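Local coordinates for protein leucine aminopeptidase 2 (PDB 2XQ0) that cleaves di- and tripeptides from the amino end as a zinc aminopeptidase of the M1 family and hydrolyses epoxides weakly, at residues R10-E16 / D427-D433; I202-L206 / T313-W317. All blocks are in the same frame, centred on the assembly; numbering follows the deposited sequence.

Contact 1. Residues R10-E16 / D427-D433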
# COMPACT_ATOMS: atom_id res chain seq x y z
N ARG A 10 -24.35 1.38 14.55
CA ARG A 10 -24.59 1.85 13.20
C ARG A 10 -25.22 3.23 13.20
O ARG A 10 -26.08 3.52 14.02
CB ARG A 10 -25.52 0.87 12.49
CG ARG A 10 -26.07 1.40 11.21
CD ARG A 10 -27.42 0.81 10.96
NE ARG A 10 -27.34 -0.60 10.63
CZ ARG A 10 -27.03 -1.06 9.42
NH1 ARG A 10 -26.75 -0.22 8.44
NH2 ARG A 10 -26.99 -2.36 9.20
N PRO A 11 -24.80 4.10 12.28
CA PRO A 11 -25.43 5.42 12.20
C PRO A 11 -26.83 5.31 11.61
O PRO A 11 -27.17 4.31 10.96
CB PRO A 11 -24.51 6.18 11.24
CG PRO A 11 -23.86 5.13 10.43
CD PRO A 11 -23.68 3.96 11.33
N SER A 12 -27.65 6.34 11.81
CA SER A 12 -29.03 6.33 11.35
C SER A 12 -29.07 6.30 9.82
O SER A 12 -30.05 5.87 9.21
CB SER A 12 -29.75 7.57 11.87
OG SER A 12 -29.03 8.73 11.51
N ARG A 13 -27.99 6.77 9.21
CA ARG A 13 -27.87 6.77 7.76
C ARG A 13 -26.48 6.34 7.28
O ARG A 13 -25.45 6.77 7.82
CB ARG A 13 -28.23 8.15 7.22
CG ARG A 13 -28.22 8.24 5.72
CD ARG A 13 -28.80 9.57 5.28
NE ARG A 13 -30.25 9.52 5.26
CZ ARG A 13 -31.02 10.43 4.66
NH1 ARG A 13 -30.45 11.46 4.04
NH2 ARG A 13 -32.33 10.31 4.69
N SER A 14 -26.45 5.48 6.27
CA SER A 14 -25.20 4.97 5.70
C SER A 14 -25.05 5.50 4.27
O SER A 14 -26.05 5.81 3.63
CB SER A 14 -25.22 3.44 5.70
OG SER A 14 -24.80 2.90 6.95
N PRO A 15 -23.81 5.65 3.77
CA PRO A 15 -22.52 5.39 4.41
C PRO A 15 -22.20 6.38 5.51
O PRO A 15 -22.56 7.55 5.43
CB PRO A 15 -21.51 5.58 3.26
CG PRO A 15 -22.30 5.51 2.02
CD PRO A 15 -23.64 6.05 2.37
N GLU A 16 -21.49 5.90 6.52
CA GLU A 16 -21.11 6.69 7.67
C GLU A 16 -20.30 7.90 7.25
O GLU A 16 -19.45 7.82 6.35
CB GLU A 16 -20.27 5.82 8.61
CG GLU A 16 -19.80 6.52 9.86
CD GLU A 16 -19.02 5.59 10.76
OE1 GLU A 16 -19.60 5.10 11.75
OE2 GLU A 16 -17.83 5.34 10.47
N ASP A 427 -19.77 1.38 4.11
CA ASP A 427 -19.23 1.17 5.45
C ASP A 427 -19.38 -0.30 5.87
O ASP A 427 -19.96 -1.11 5.16
CB ASP A 427 -19.81 2.18 6.47
CG ASP A 427 -21.30 2.02 6.67
OD1 ASP A 427 -21.79 0.90 6.53
OD2 ASP A 427 -21.99 3.03 7.00
N THR A 428 -18.80 -0.65 7.01
CA THR A 428 -18.82 -2.02 7.48
C THR A 428 -20.25 -2.51 7.69
O THR A 428 -20.56 -3.68 7.47
CB THR A 428 -18.12 -2.07 8.83
OG1 THR A 428 -16.77 -1.65 8.66
CG2 THR A 428 -18.17 -3.46 9.41
N PHE A 429 -21.13 -1.60 8.12
CA PHE A 429 -22.49 -1.99 8.44
C PHE A 429 -23.22 -2.45 7.19
O PHE A 429 -23.97 -3.42 7.23
CB PHE A 429 -23.22 -0.84 9.14
CG PHE A 429 -22.45 -0.28 10.30
CD1 PHE A 429 -22.34 -1.01 11.48
CD2 PHE A 429 -21.80 0.93 10.21
CE1 PHE A 429 -21.61 -0.53 12.54
CE2 PHE A 429 -21.06 1.43 11.28
CZ PHE A 429 -20.97 0.70 12.44
N GLN A 430 -22.95 -1.78 6.07
CA GLN A 430 -23.56 -2.18 4.80
C GLN A 430 -22.97 -3.53 4.34
O GLN A 430 -23.67 -4.35 3.74
CB GLN A 430 -23.34 -1.10 3.74
CG GLN A 430 -23.98 0.26 4.09
CD GLN A 430 -23.55 1.34 3.12
OE1 GLN A 430 -22.48 1.93 3.27
NE2 GLN A 430 -24.36 1.58 2.10
N PHE A 431 -21.69 -3.74 4.61
CA PHE A 431 -21.06 -5.03 4.33
C PHE A 431 -21.85 -6.11 5.07
O PHE A 431 -22.26 -7.10 4.48
CB PHE A 431 -19.59 -5.03 4.75
CG PHE A 431 -18.99 -6.42 4.90
CD1 PHE A 431 -18.69 -7.18 3.79
CD2 PHE A 431 -18.71 -6.94 6.15
CE1 PHE A 431 -18.13 -8.46 3.91
CE2 PHE A 431 -18.15 -8.21 6.29
CZ PHE A 431 -17.86 -8.97 5.16
N LEU A 432 -22.08 -5.90 6.37
CA LEU A 432 -22.78 -6.91 7.19
C LEU A 432 -24.21 -7.17 6.74
O LEU A 432 -24.62 -8.32 6.68
CB LEU A 432 -22.75 -6.53 8.67
CG LEU A 432 -21.34 -6.46 9.27
CD1 LEU A 432 -21.36 -5.81 10.64
CD2 LEU A 432 -20.69 -7.83 9.34
N ASP A 433 -24.98 -6.12 6.45
CA ASP A 433 -26.32 -6.29 5.89
C ASP A 433 -26.29 -7.18 4.66
O ASP A 433 -27.15 -8.03 4.48
CB ASP A 433 -26.91 -4.94 5.46
CG ASP A 433 -27.06 -3.97 6.60
OD1 ASP A 433 -27.12 -4.43 7.75
OD2 ASP A 433 -27.13 -2.76 6.34
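Arg10, the first residue past helix 4-9, lies along Phe429 and reaches Asp433. Arg10 CA sits over the centre of the Phe429 ring, 3.8 Å from the centroid and 8° off the normal, a CH-pi contact. Arg10 CB follows over the same ring at 3.8 Å from Phe429 CD1, and CG passes on toward Phe429 CG and CB. The chain bends about its CG-CD bond (chi3 -70°), which lays one face of the guanidinium against Phe429 CB. At the tip, the guanidinium and the Asp433 carboxylate are nearly coplanar, 12° apart, and form a salt bridge whose hydrogen bonds are all weak; Arg10 NH2 lies 2.9 Å from Asp433 OD2. Pro11 CD rests 3.6 Å from Phe429 CE2.

The other half is the N-terminus of helix 428-438, where Asp427 is the N-cap and makes a capping box with Gln430: Gln430 N donates to Asp427 OD1, and Asp427 N to Gln430 OE1 at 2.9 Å. Asp427 OD2 faces the loop and takes two donors. Ser14 OG donates to the syn lone pair of Asp427 OD2 at 2.8 Å, while Glu16 N reaches the same oxygen from the anti side, somewhat out of the carboxylate plane, at 3.0 Å. Between them Pro15, after a cis peptide bond, sets its CA 3.6 Å from Gln430 OE1. The Glu16 carboxylate turns to His319, which also bonds Thr428.

Contact 2. Residues I202-L206 / T313-W317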
# COMPACT_ATOMS: atom_id res chain seq x y z
N ILE A 202 -13.92 7.23 -9.84
CA ILE A 202 -12.91 6.93 -8.81
C ILE A 202 -12.82 8.03 -7.73
O ILE A 202 -13.19 9.18 -7.98
CB ILE A 202 -11.51 6.66 -9.44
CG1 ILE A 202 -10.99 7.85 -10.28
CG2 ILE A 202 -11.54 5.37 -10.29
CD1 ILE A 202 -9.47 7.80 -10.54
N PRO A 203 -12.39 7.65 -6.51
CA PRO A 203 -12.09 8.63 -5.45
C PRO A 203 -10.79 9.39 -5.78
O PRO A 203 -9.93 8.87 -6.51
CB PRO A 203 -11.90 7.76 -4.20
CG PRO A 203 -11.46 6.44 -4.72
CD PRO A 203 -12.12 6.27 -6.08
N ALA A 204 -10.64 10.60 -5.25
CA ALA A 204 -9.45 11.41 -5.52
C ALA A 204 -8.15 10.71 -5.10
O ALA A 204 -7.09 10.96 -5.69
CB ALA A 204 -9.56 12.78 -4.83
N TYR A 205 -8.20 9.87 -4.07
CA TYR A 205 -6.96 9.33 -3.51
C TYR A 205 -6.32 8.33 -4.50
O TYR A 205 -5.16 8.00 -4.37
CB TYR A 205 -7.17 8.70 -2.13
CG TYR A 205 -7.78 7.32 -2.15
CD1 TYR A 205 -7.00 6.20 -2.43
CD2 TYR A 205 -9.12 7.13 -1.88
CE1 TYR A 205 -7.55 4.94 -2.43
CE2 TYR A 205 -9.69 5.87 -1.90
CZ TYR A 205 -8.90 4.78 -2.17
OH TYR A 205 -9.45 3.53 -2.19
N LEU A 206 -7.10 7.89 -5.49
CA LEU A 206 -6.61 6.95 -6.51
C LEU A 206 -5.96 7.64 -7.71
O LEU A 206 -5.38 6.98 -8.58
CB LEU A 206 -7.75 6.05 -7.00
CG LEU A 206 -8.19 5.00 -5.97
CD1 LEU A 206 -9.35 4.19 -6.52
CD2 LEU A 206 -7.03 4.10 -5.65
N THR A 313 -15.39 0.85 -2.72
CA THR A 313 -14.48 1.66 -1.92
C THR A 313 -14.97 1.89 -0.50
O THR A 313 -16.16 2.03 -0.26
CB THR A 313 -14.29 3.03 -2.60
OG1 THR A 313 -13.98 2.83 -3.98
CG2 THR A 313 -13.16 3.83 -1.92
N ASN A 314 -14.05 1.94 0.46
CA ASN A 314 -14.44 2.29 1.81
C ASN A 314 -14.93 3.74 1.86
O ASN A 314 -14.35 4.64 1.23
CB ASN A 314 -13.28 2.09 2.82
CG ASN A 314 -11.94 2.64 2.31
OD1 ASN A 314 -11.90 3.52 1.46
ND2 ASN A 314 -10.85 2.12 2.84
N CYS A 315 -16.00 3.98 2.60
CA CYS A 315 -16.59 5.30 2.63
C CYS A 315 -15.77 6.30 3.42
O CYS A 315 -15.87 7.51 3.19
CB CYS A 315 -18.01 5.22 3.18
SG CYS A 315 -18.05 4.80 4.91
N SER A 316 -14.98 5.80 4.37
CA SER A 316 -14.13 6.66 5.19
C SER A 316 -12.95 5.85 5.67
O SER A 316 -12.90 4.63 5.48
CB SER A 316 -14.90 7.19 6.39
OG SER A 316 -14.91 6.26 7.46
N TRP A 317 -12.01 6.51 6.34
CA TRP A 317 -10.81 5.82 6.80
C TRP A 317 -11.04 5.04 8.10
O TRP A 317 -10.17 4.32 8.55
CB TRP A 317 -9.63 6.80 6.87
CG TRP A 317 -9.47 7.49 5.52
CD1 TRP A 317 -9.74 8.80 5.23
CD2 TRP A 317 -9.09 6.88 4.28
NE1 TRP A 317 -9.53 9.05 3.89
CE2 TRP A 317 -9.13 7.88 3.28
CE3 TRP A 317 -8.70 5.58 3.91
CZ2 TRP A 317 -8.79 7.63 1.95
CZ3 TRP A 317 -8.38 5.33 2.59
CH2 TRP A 317 -8.41 6.35 1.62
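Next to the substrate-binding residues of this M1 aminopeptidase, the 3-10 turn 204-206 packs on the end of strand 312-314 and the loop after it. Tyr205 and Trp317 carry the contact as a T-shaped pair: the edge of the indole's six-membered ring points at the face of the phenol, with centroids 5.2 Å apart and planes at 69°. Trp317 CH2 leads, 3.7 Å from Tyr205 CD2, toward the ring's rim. Leu206 CG covers the opposite face, holding the phenol between the two. The turn belongs to the N-terminal domain and the strand to the peptidase domain, making this a buried interdomain joint.

Thr313 CG2 comes in at the phenol's edge, 3.7 Å from Tyr205 OH. A chi1 of -49° sets it there, trans to the backbone N, while OG1 turns to Gly309 O and Lys164 NZ. Thr313 CG2 also meets Pro203 CG at 4.2 Å. A serine in place of Tyr205 would probably open a gap between Leu206 and Trp317, leaving the indole edge without its ring partner and Asn323 ND2 without the phenol oxygen it weakly hydrogen-bonds. The Tyr205 side chain lies about 4 Å from those of the substrate-binding residues Glu147 and Met276.

Contact 2 is nested within the chain loop that contact 1 closes, and the two centres are about 16 Å apart. They meet at Cys315: Cys315 SG lies 3.5 Å from Asp427 CB, and Cys315 CB is 3.5 Å from Pro15 CB. Strand 312-314 also pairs in parallel with strand 424-426, which runs directly into the helix cap of 427-433, so the backbone joins the contacts as well. Contact 1 lies away from the active site and substrate pocket, whereas in contact 2 the Trp317 side chain is about 6 Å from the bound bestatin and the Tyr205 side chain about 9 Å from the zinc ion, which is held by His301, His305 and Glu324.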